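Local coordinates for serine repeat antigen 5 (Plasmodium falciparum, PDB 6X42), which is a malaria parasite antigen with a papain-like cysteine protease fold, a pseudo-zymogen that probably has little or no conventional peptidase activity, at residues 203-215 against 256-270. Numbering follows the deposited sequence. Where two conformers were deposited one is given.
Sequences FSGKKVQNLCGDD and FKVDMYGPTHCHFNF. With CA (calcium ion), chain C; CA (calcium ion), chain B.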
ATOM      1  N   PHE A 203       8.715  17.358  -5.503  1.00 16.99           N
ATOM      2  CA  PHE A 203       7.971  16.114  -5.677  1.00 17.54           C
ATOM      3  C   PHE A 203       6.876  16.231  -6.720  1.00 17.54           C
ATOM      4  O   PHE A 203       6.289  15.210  -7.086  1.00 19.01           O
ATOM      5  CB  PHE A 203       7.429  15.604  -4.337  1.00 16.25           C
ATOM      6  CG  PHE A 203       8.347  14.633  -3.669  1.00 16.67           C
ATOM      7  CD1 PHE A 203       8.107  13.269  -3.737  1.00 17.43           C
ATOM      8  CD2 PHE A 203       9.484  15.073  -2.999  1.00 17.34           C
ATOM      9  CE1 PHE A 203       8.959  12.377  -3.139  1.00 19.76           C
ATOM     10  CE2 PHE A 203      10.351  14.172  -2.429  1.00 18.61           C
ATOM     11  CZ  PHE A 203      10.086  12.835  -2.493  1.00 19.55           C
ATOM     12  N   SER A 204       6.593  17.427  -7.230  1.00 17.19           N
ATOM     13  CA  SER A 204       5.768  17.540  -8.427  1.00 19.31           C
ATOM     14  C   SER A 204       6.684  17.310  -9.619  1.00 25.05           C
ATOM     15  O   SER A 204       7.764  17.896  -9.695  1.00 31.23           O
ATOM     16  CB  SER A 204       5.120  18.924  -8.523  1.00 19.88           C
ATOM     17  OG  SER A 204       4.375  19.244  -7.363  1.00 21.07           O
ATOM     18  N   GLY A 205       6.270  16.480 -10.552  1.00 28.63           N
ATOM     19  CA  GLY A 205       7.089  16.213 -11.717  1.00 27.72           C
ATOM     20  C   GLY A 205       7.540  14.770 -11.773  1.00 26.25           C
ATOM     21  O   GLY A 205       7.152  13.936 -10.960  1.00 25.79           O
ATOM     22  N   LYS A 206       8.383  14.487 -12.767  1.00 24.50           N
ATOM     23  CA  LYS A 206       8.634  13.115 -13.202  1.00 23.93           C
ATOM     24  C   LYS A 206      10.023  12.593 -12.872  1.00 22.51           C
ATOM     25  O   LYS A 206      10.345  11.454 -13.223  1.00 22.77           O
ATOM     26  CB  LYS A 206       8.382  12.987 -14.709  1.00 26.90           C
ATOM     27  CG  LYS A 206       6.900  13.035 -15.079  1.00 32.95           C
ATOM     28  CD  LYS A 206       6.671  13.496 -16.507  1.00 37.63           C
ATOM     29  CE  LYS A 206       5.176  13.522 -16.842  1.00 41.40           C
ATOM     30  NZ  LYS A 206       4.464  12.255 -16.468  1.00 42.97           N
ATOM     31  N   LYS A 207      10.848  13.383 -12.215  1.00 22.04           N
ATOM     32  CA  LYS A 207      12.191  12.973 -11.852  1.00 21.90           C
ATOM     33  C   LYS A 207      12.151  11.847 -10.810  1.00 18.48           C
ATOM     34  O   LYS A 207      11.204  11.719 -10.032  1.00 19.91           O
ATOM     35  CB  LYS A 207      12.878  14.205 -11.270  1.00 27.77           C
ATOM     36  CG  LYS A 207      14.184  14.021 -10.566  1.00 34.16           C
ATOM     37  CD  LYS A 207      14.579  15.335  -9.859  1.00 36.79           C
ATOM     38  CE  LYS A 207      14.963  15.102  -8.390  1.00 38.67           C
ATOM     39  NZ  LYS A 207      16.026  14.064  -8.183  1.00 36.45           N
ATOM     40  N   VAL A 208      13.212  11.044 -10.760  1.00 16.53           N
ATOM     41  CA  VAL A 208      13.394  10.107  -9.648  1.00 15.42           C
ATOM     42  C   VAL A 208      13.914  10.883  -8.445  1.00 15.95           C
ATOM     43  O   VAL A 208      14.986  11.495  -8.502  1.00 16.53           O
ATOM     44  CB  VAL A 208      14.350   8.964 -10.025  1.00 15.90           C
ATOM     45  CG1 VAL A 208      14.537   8.044  -8.822  1.00 16.56           C
ATOM     46  CG2 VAL A 208      13.853   8.175 -11.233  1.00 18.00           C
ATOM     47  N   GLN A 209      13.141  10.884  -7.370  1.00 15.10           N
ATOM     48  CA  GLN A 209      13.552  11.558  -6.153  1.00 15.21           C
ATOM     49  C   GLN A 209      14.672  10.774  -5.480  1.00 15.45           C
ATOM     50  O   GLN A 209      14.814   9.571  -5.682  1.00 16.35           O
ATOM     51  CB  GLN A 209      12.344  11.699  -5.209  1.00 15.86           C
ATOM     52  CG  GLN A 209      11.139  12.390  -5.848  1.00 18.05           C
ATOM     53  CD  GLN A 209      11.405  13.780  -6.289  1.00 19.75           C
ATOM     54  OE1 GLN A 209      12.255  14.488  -5.752  1.00 21.07           O
ATOM     55  NE2 GLN A 209      10.630  14.216  -7.277  1.00 24.42           N
ATOM     56  N   ASN A 210      15.495  11.475  -4.702  1.00 17.38           N
ATOM     57  CA  ASN A 210      16.668  10.863  -4.073  1.00 18.08           C
ATOM     58  C   ASN A 210      16.885  11.520  -2.720  1.00 18.18           C
ATOM     59  O   ASN A 210      17.292  12.674  -2.641  1.00 20.28           O
ATOM     60  CB  ASN A 210      17.912  11.016  -4.956  1.00 21.73           C
ATOM     61  CG  ASN A 210      19.113  10.228  -4.421  1.00 23.97           C
ATOM     62  OD1 ASN A 210      19.016   9.034  -4.172  1.00 26.83           O
ATOM     63  ND2 ASN A 210      20.253  10.885  -4.299  1.00 28.83           N
ATOM     64  N   LEU A 211      16.640  10.788  -1.645  1.00 18.13           N
ATOM     65  CA  LEU A 211      16.687  11.409  -0.334  1.00 18.03           C
ATOM     66  C   LEU A 211      16.724  10.337   0.740  1.00 18.07           C
ATOM     67  O   LEU A 211      16.421   9.170   0.494  1.00 17.78           O
ATOM     68  CB  LEU A 211      15.480  12.320  -0.117  1.00 19.32           C
ATOM     69  CG  LEU A 211      14.108  11.658   0.068  1.00 18.76           C
ATOM     70  CD1 LEU A 211      13.152  12.712   0.611  1.00 20.64           C
ATOM     71  CD2 LEU A 211      13.600  11.041  -1.211  1.00 18.78           C
ATOM     72  N   CYS A 212      17.089  10.771   1.934  1.00 20.98           N
ATOM     73  CA  CYS A 212      17.068   9.931   3.113  1.00 19.86           C
ATOM     74  C   CYS A 212      15.683   9.910   3.756  1.00 18.70           C
ATOM     75  O   CYS A 212      14.906  10.854   3.649  1.00 19.39           O
ATOM     76  CB  CYS A 212      18.034  10.496   4.167  1.00 23.33           C
ATOM     77  SG  CYS A 212      19.778  10.753   3.669  1.00 27.96           S
ATOM     78  N   GLY A 213      15.414   8.831   4.472  1.00 16.51           N
ATOM     79  CA  GLY A 213      14.293   8.769   5.382  1.00 15.71           C
ATOM     80  C   GLY A 213      14.661   9.297   6.754  1.00 15.57           C
ATOM     81  O   GLY A 213      15.707   9.928   6.960  1.00 18.81           O
ATOM     82  N   ASP A 214      13.771   9.041   7.699  1.00 16.26           N
ATOM     83  CA  ASP A 214      13.910   9.460   9.082  1.00 15.86           C
ATOM     84  C   ASP A 214      13.874   8.230   9.975  1.00 15.37           C
ATOM     85  O   ASP A 214      13.664   7.112   9.517  1.00 15.82           O
ATOM     86  CB  ASP A 214      12.786  10.433   9.431  1.00 17.50           C
ATOM     87  CG  ASP A 214      12.865  11.704   8.616  1.00 20.51           C
ATOM     88  OD1 ASP A 214      13.676  12.605   8.913  1.00 23.88           O
ATOM     89  OD2 ASP A 214      12.158  11.826   7.619  1.00 22.75           O
ATOM     90  N   ASP A 215      14.032   8.455  11.275  1.00 15.84           N
ATOM     91  CA  ASP A 215      14.034   7.351  12.221  1.00 16.74           C
ATOM     92  C   ASP A 215      12.673   6.672  12.285  1.00 14.54           C
ATOM     93  O   ASP A 215      12.587   5.478  12.595  1.00 16.06           O
ATOM     94  CB  ASP A 215      14.401   7.935  13.586  1.00 17.66           C
ATOM     95  CG  ASP A 215      14.886   6.927  14.591  1.00 19.77           C
ATOM     96  OD1 ASP A 215      15.109   5.736  14.263  1.00 19.00           O
ATOM     97  OD2 ASP A 215      15.107   7.403  15.732  1.00 22.67           O
ATOM     98  N   PHE A 256       4.929   8.555  -7.569  1.00 13.36           N
ATOM     99  CA  PHE A 256       6.255   9.132  -7.720  1.00 13.60           C
ATOM    100  C   PHE A 256       7.262   8.001  -7.829  1.00 13.33           C
ATOM    101  O   PHE A 256       6.967   6.849  -7.525  1.00 14.78           O
ATOM    102  CB  PHE A 256       6.614  10.106  -6.582  1.00 14.23           C
ATOM    103  CG  PHE A 256       6.717   9.480  -5.199  1.00 13.46           C
ATOM    104  CD1 PHE A 256       7.943   9.164  -4.643  1.00 14.23           C
ATOM    105  CD2 PHE A 256       5.578   9.243  -4.438  1.00 14.83           C
ATOM    106  CE1 PHE A 256       8.031   8.623  -3.377  1.00 14.53           C
ATOM    107  CE2 PHE A 256       5.675   8.713  -3.178  1.00 14.26           C
ATOM    108  CZ  PHE A 256       6.901   8.408  -2.657  1.00 13.94           C
ATOM    109  N   LYS A 257       8.459   8.343  -8.302  1.00 13.66           N
ATOM    110  CA  LYS A 257       9.599   7.430  -8.328  1.00 13.45           C
ATOM    111  C   LYS A 257      10.637   7.902  -7.320  1.00 13.46           C
ATOM    112  O   LYS A 257      10.863   9.107  -7.172  1.00 14.26           O
ATOM    113  CB  LYS A 257      10.231   7.376  -9.724  1.00 14.01           C
ATOM    114  CG  LYS A 257       9.324   6.791 -10.774  1.00 14.90           C
ATOM    115  CD  LYS A 257      10.000   6.751 -12.142  1.00 17.63           C
ATOM    116  CE  LYS A 257       9.063   6.212 -13.193  1.00 22.22           C
ATOM    117  NZ  LYS A 257       8.104   7.245 -13.653  1.00 24.94           N
ATOM    118  N   VAL A 258      11.263   6.962  -6.629  1.00 13.48           N
ATOM    119  CA  VAL A 258      12.254   7.295  -5.610  1.00 13.50           C
ATOM    120  C   VAL A 258      13.393   6.289  -5.686  1.00 14.09           C
ATOM    121  O   VAL A 258      13.171   5.084  -5.845  1.00 14.08           O
ATOM    122  CB  VAL A 258      11.603   7.379  -4.205  1.00 13.59           C
ATOM    123  CG1 VAL A 258      11.012   6.044  -3.775  1.00 14.63           C
ATOM    124  CG2 VAL A 258      12.571   7.883  -3.158  1.00 14.61           C
ATOM    125  N   ASP A 259      14.615   6.796  -5.580  1.00 13.91           N
ATOM    126  CA  ASP A 259      15.796   5.937  -5.602  1.00 14.91           C
ATOM    127  C   ASP A 259      15.729   4.928  -4.460  1.00 15.20           C
ATOM    128  O   ASP A 259      15.443   5.272  -3.308  1.00 15.52           O
ATOM    129  CB  ASP A 259      17.041   6.825  -5.484  1.00 15.96           C
ATOM    130  CG  ASP A 259      18.325   6.093  -5.829  1.00 16.80           C
ATOM    131  OD1 ASP A 259      18.736   5.262  -4.996  1.00 17.60           O
ATOM    132  OD2 ASP A 259      18.891   6.323  -6.924  1.00 18.08           O
ATOM    133  N   MET A 260      15.992   3.662  -4.788  1.00 15.54           N
ATOM    134  CA  MET A 260      15.835   2.595  -3.813  1.00 16.55           C
ATOM    135  C   MET A 260      16.822   2.704  -2.654  1.00 18.37           C
ATOM    136  O   MET A 260      16.530   2.278  -1.531  1.00 17.34           O
ATOM    137  CB  MET A 260      16.137   1.269  -4.484  1.00 18.60           C
ATOM    138  CG  MET A 260      15.030   0.717  -5.308  1.00 18.97           C
ATOM    139  SD  MET A 260      15.494  -0.960  -5.842  1.00 18.47           S
ATOM    140  CE  MET A 260      14.198  -1.168  -7.081  1.00 17.41           C
ATOM    141  N   TYR A 261      18.014   3.199  -2.918  1.00 23.20           N
ATOM    142  CA  TYR A 261      19.047   3.224  -1.893  1.00 27.71           C
ATOM    143  C   TYR A 261      19.255   4.619  -1.325  1.00 30.48           C
ATOM    144  O   TYR A 261      19.591   4.755  -0.148  1.00 33.69           O
ATOM    145  CB  TYR A 261      20.353   2.594  -2.423  1.00 30.45           C
ATOM    146  CG  TYR A 261      20.254   1.076  -2.692  1.00 33.80           C
ATOM    147  CD1 TYR A 261      20.572   0.125  -1.704  1.00 38.05           C
ATOM    148  CD2 TYR A 261      19.845   0.603  -3.924  1.00 36.31           C
ATOM    149  CE1 TYR A 261      20.486  -1.255  -1.966  1.00 39.78           C
ATOM    150  CE2 TYR A 261      19.744  -0.761  -4.189  1.00 38.48           C
ATOM    151  CZ  TYR A 261      20.077  -1.690  -3.220  1.00 41.60           C
ATOM    152  OH  TYR A 261      19.981  -3.055  -3.501  1.00 43.04           O
ATOM    153  N   GLY A 262      19.012   5.658  -2.115  1.00 29.02           N
ATOM    154  CA  GLY A 262      19.193   7.017  -1.684  1.00 30.14           C
ATOM    155  C   GLY A 262      20.653   7.405  -1.553  1.00 29.40           C
ATOM    156  O   GLY A 262      21.565   6.636  -1.890  1.00 29.27           O
ATOM    157  N   PRO A 263      20.901   8.621  -1.060  1.00 31.69           N
ATOM    158  CA  PRO A 263      22.281   9.075  -0.874  1.00 32.78           C
ATOM    159  C   PRO A 263      23.063   8.163   0.056  1.00 33.62           C
ATOM    160  O   PRO A 263      22.527   7.586   1.004  1.00 33.78           O
ATOM    161  CB  PRO A 263      22.117  10.471  -0.262  1.00 33.88           C
ATOM    162  CG  PRO A 263      20.757  10.907  -0.635  1.00 34.63           C
ATOM    163  CD  PRO A 263      19.924   9.682  -0.759  1.00 32.76           C
ATOM    164  N   THR A 264      24.361   8.053  -0.220  1.00 35.33           N
ATOM    165  CA  THR A 264      25.191   7.113   0.525  1.00 37.96           C
ATOM    166  C   THR A 264      25.307   7.502   1.993  1.00 38.35           C
ATOM    167  O   THR A 264      25.445   6.625   2.853  1.00 40.31           O
ATOM    168  CB  THR A 264      26.563   7.016  -0.127  1.00 40.88           C
ATOM    169  OG1 THR A 264      27.193   8.300  -0.092  1.00 45.12           O
ATOM    170  CG2 THR A 264      26.428   6.577  -1.561  1.00 38.63           C
ATOM    171  N   HIS A 265      25.214   8.793   2.308  1.00 36.76           N
ATOM    172  CA  HIS A 265      25.400   9.230   3.685  1.00 37.32           C
ATOM    173  C   HIS A 265      24.204   8.925   4.582  1.00 35.81           C
ATOM    174  O   HIS A 265      24.318   9.085   5.800  1.00 38.31           O
ATOM    175  CB  HIS A 265      25.693  10.732   3.736  1.00 39.98           C
ATOM    176  CG  HIS A 265      24.503  11.589   3.453  1.00 43.14           C
ATOM    177  ND1 HIS A 265      24.242  12.111   2.204  1.00 44.45           N
ATOM    178  CD2 HIS A 265      23.500  12.012   4.256  1.00 44.15           C
ATOM    179  CE1 HIS A 265      23.127  12.818   2.252  1.00 44.64           C
ATOM    180  NE2 HIS A 265      22.658  12.775   3.484  1.00 45.03           N
ATOM    181  N   CYS A 266      23.075   8.481   4.031  1.00 33.87           N
ATOM    182  CA  CYS A 266      21.851   8.405   4.814  1.00 32.46           C
ATOM    183  C   CYS A 266      21.966   7.384   5.933  1.00 33.49           C
ATOM    184  O   CYS A 266      22.384   6.244   5.710  1.00 34.93           O
ATOM    185  CB  CYS A 266      20.690   7.962   3.925  1.00 30.60           C
ATOM    186  SG  CYS A 266      20.243   9.088   2.648  1.00 28.63           S
ATOM    187  N   HIS A 267      21.554   7.778   7.135  0.47 34.06           N
ATOM    188  CA  HIS A 267      21.390   6.803   8.201  1.00 34.43           C
ATOM    189  C   HIS A 267      20.133   5.964   7.995  1.00 28.38           C
ATOM    190  O   HIS A 267      20.102   4.785   8.362  1.00 29.96           O
ATOM    191  CB  HIS A 267      21.329   7.516   9.552  1.00 40.51           C
ATOM    192  CG  HIS A 267      22.562   8.304   9.871  1.00 47.83           C
ATOM    193  ND1 HIS A 267      23.796   8.007   9.333  1.00 50.69           N
ATOM    194  CD2 HIS A 267      22.754   9.373  10.681  1.00 50.79           C
ATOM    195  CE1 HIS A 267      24.694   8.862   9.791  1.00 52.20           C
ATOM    196  NE2 HIS A 267      24.087   9.702  10.610  1.00 51.99           N
ATOM    197  N   PHE A 268      19.103   6.539   7.386  1.00 22.37           N
ATOM    198  CA  PHE A 268      17.819   5.877   7.226  1.00 19.23           C
ATOM    199  C   PHE A 268      17.389   5.898   5.770  1.00 18.04           C
ATOM    200  O   PHE A 268      17.531   6.913   5.091  1.00 17.90           O
ATOM    201  CB  PHE A 268      16.765   6.634   8.027  1.00 19.70           C
ATOM    202  CG  PHE A 268      17.113   6.795   9.471  1.00 21.09           C
ATOM    203  CD1 PHE A 268      17.378   8.047  10.019  1.00 22.62           C
ATOM    204  CD2 PHE A 268      17.172   5.689  10.291  1.00 22.06           C
ATOM    205  CE1 PHE A 268      17.691   8.189  11.361  1.00 23.91           C
ATOM    206  CE2 PHE A 268      17.482   5.821  11.635  1.00 23.90           C
ATOM    207  CZ  PHE A 268      17.753   7.076  12.161  1.00 23.97           C
ATOM    208  N   ASN A 269      16.831   4.780   5.320  1.00 15.97           N
ATOM    209  CA  ASN A 269      16.267   4.696   3.983  1.00 15.32           C
ATOM    210  C   ASN A 269      14.934   5.433   3.928  1.00 14.64           C
ATOM    211  O   ASN A 269      14.187   5.481   4.905  1.00 15.60           O
ATOM    212  CB  ASN A 269      16.046   3.242   3.580  1.00 15.12           C
ATOM    213  CG  ASN A 269      15.859   3.067   2.084  1.00 14.43           C
ATOM    214  OD1 ASN A 269      14.726   3.094   1.559  1.00 14.92           O
ATOM    215  ND2 ASN A 269      16.952   2.897   1.382  1.00 15.53           N
ATOM    216  N   PHE A 270      14.620   5.984   2.746  1.00 14.13           N
ATOM    217  CA  PHE A 270      13.327   6.629   2.531  1.00 13.32           C
ATOM    218  C   PHE A 270      12.143   5.696   2.830  1.00 12.92           C
ATOM    219  O   PHE A 270      11.115   6.135   3.375  1.00 12.73           O
ATOM    220  CB  PHE A 270      13.256   7.162   1.085  1.00 13.95           C
ATOM    221  CG  PHE A 270      11.916   7.708   0.721  1.00 12.98           C
ATOM    222  CD1 PHE A 270      11.547   8.980   1.096  1.00 15.02           C
ATOM    223  CD2 PHE A 270      11.019   6.943   0.013  1.00 12.66           C
ATOM    224  CE1 PHE A 270      10.284   9.465   0.769  1.00 14.56           C
ATOM    225  CE2 PHE A 270       9.768   7.419  -0.311  1.00 12.90           C
ATOM    226  CZ  PHE A 270       9.392   8.685   0.064  1.00 12.92           C
TER
HETATM  227 CA    CA C 902      13.798   3.878  13.808  1.00 17.60          CA
HETATM  228 CA    CA B 901      12.966  13.994   6.850  1.00 16.50          CA
HETATM  229  O   HOH W   1       8.668  10.958  -9.505  1.00 19.29           O
HETATM  230  O   HOH W   2      22.553   8.665  -4.508  1.00 50.60           O
HETATM  231  O   HOH W   3      15.976   7.820  -2.118  1.00 17.20           O
HETATM  232  O   HOH W   4      16.853   6.548   1.012  1.00 18.16           O
HETATM  233  O   HOH W   5      14.654  13.099   5.343  1.00 20.69           O
HETATM  234  O   HOH W   6      19.080   9.541   7.301  1.00 45.68           O
HETATM  235  O   HOH W   7      12.826   5.342   7.219  1.00 17.69           O
HETATM  236  O   HOH W   8      11.858   2.518  13.600  1.00 17.16           O
HETATM  237  O   HOH W   9      14.813   2.491  15.413  1.00 22.00           O
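The Phe-268 ring carries Asp-215 CA over the centre of one face, a CH-pi contact 3.7 Å from the centroid, and His-267 CB toward the rim of the other; Gly-213 O lies at its edge. Phe-203 turns its edge to a face of Phe-256, a T-shaped pair with planes at 70°, while Gln-209 CG covers one face of the Phe-203 ring. Phe-270 takes Val-258 CG2 over one face and Leu-211 CD2 obliquely. Near the Phe-203/Phe-256 pair, strands 208-209 and 256-259 run parallel: Gln-209 N donates to Lys-257 O (2.9 Å), and Gln-209 O accepts a nearly straight bond from Asp-259 N (2.8 Å). A chi1 of -172° swings the Asn-210 amide across, packing OD1 against Gly-262 CA and Asp-259 CB (3.2 Å), with ND2 beside the Pro-263 ring. Asp-259 OD1 accepts from Tyr-261 N and Gly-262 N, the two bonds of an Asx motif; OD2 is hydrogen-bonded to Tyr-229 OH. Asp-214 grips one calcium ion with OD1 (2.6 Å) and OD2 (2.4 Å), Asp-215 another with O and OD1 (each 2.3 Å); waters and Glu-196, Asn-197 or Glu-166 add ligands. Gln-209 is thus bonded to the strand, while the Cys-212–Cys-266 disulfide (chi3 -84°) and the Gly-213 N to Phe-268 O bond join the residues just before the calcium ligands to loop 260-270.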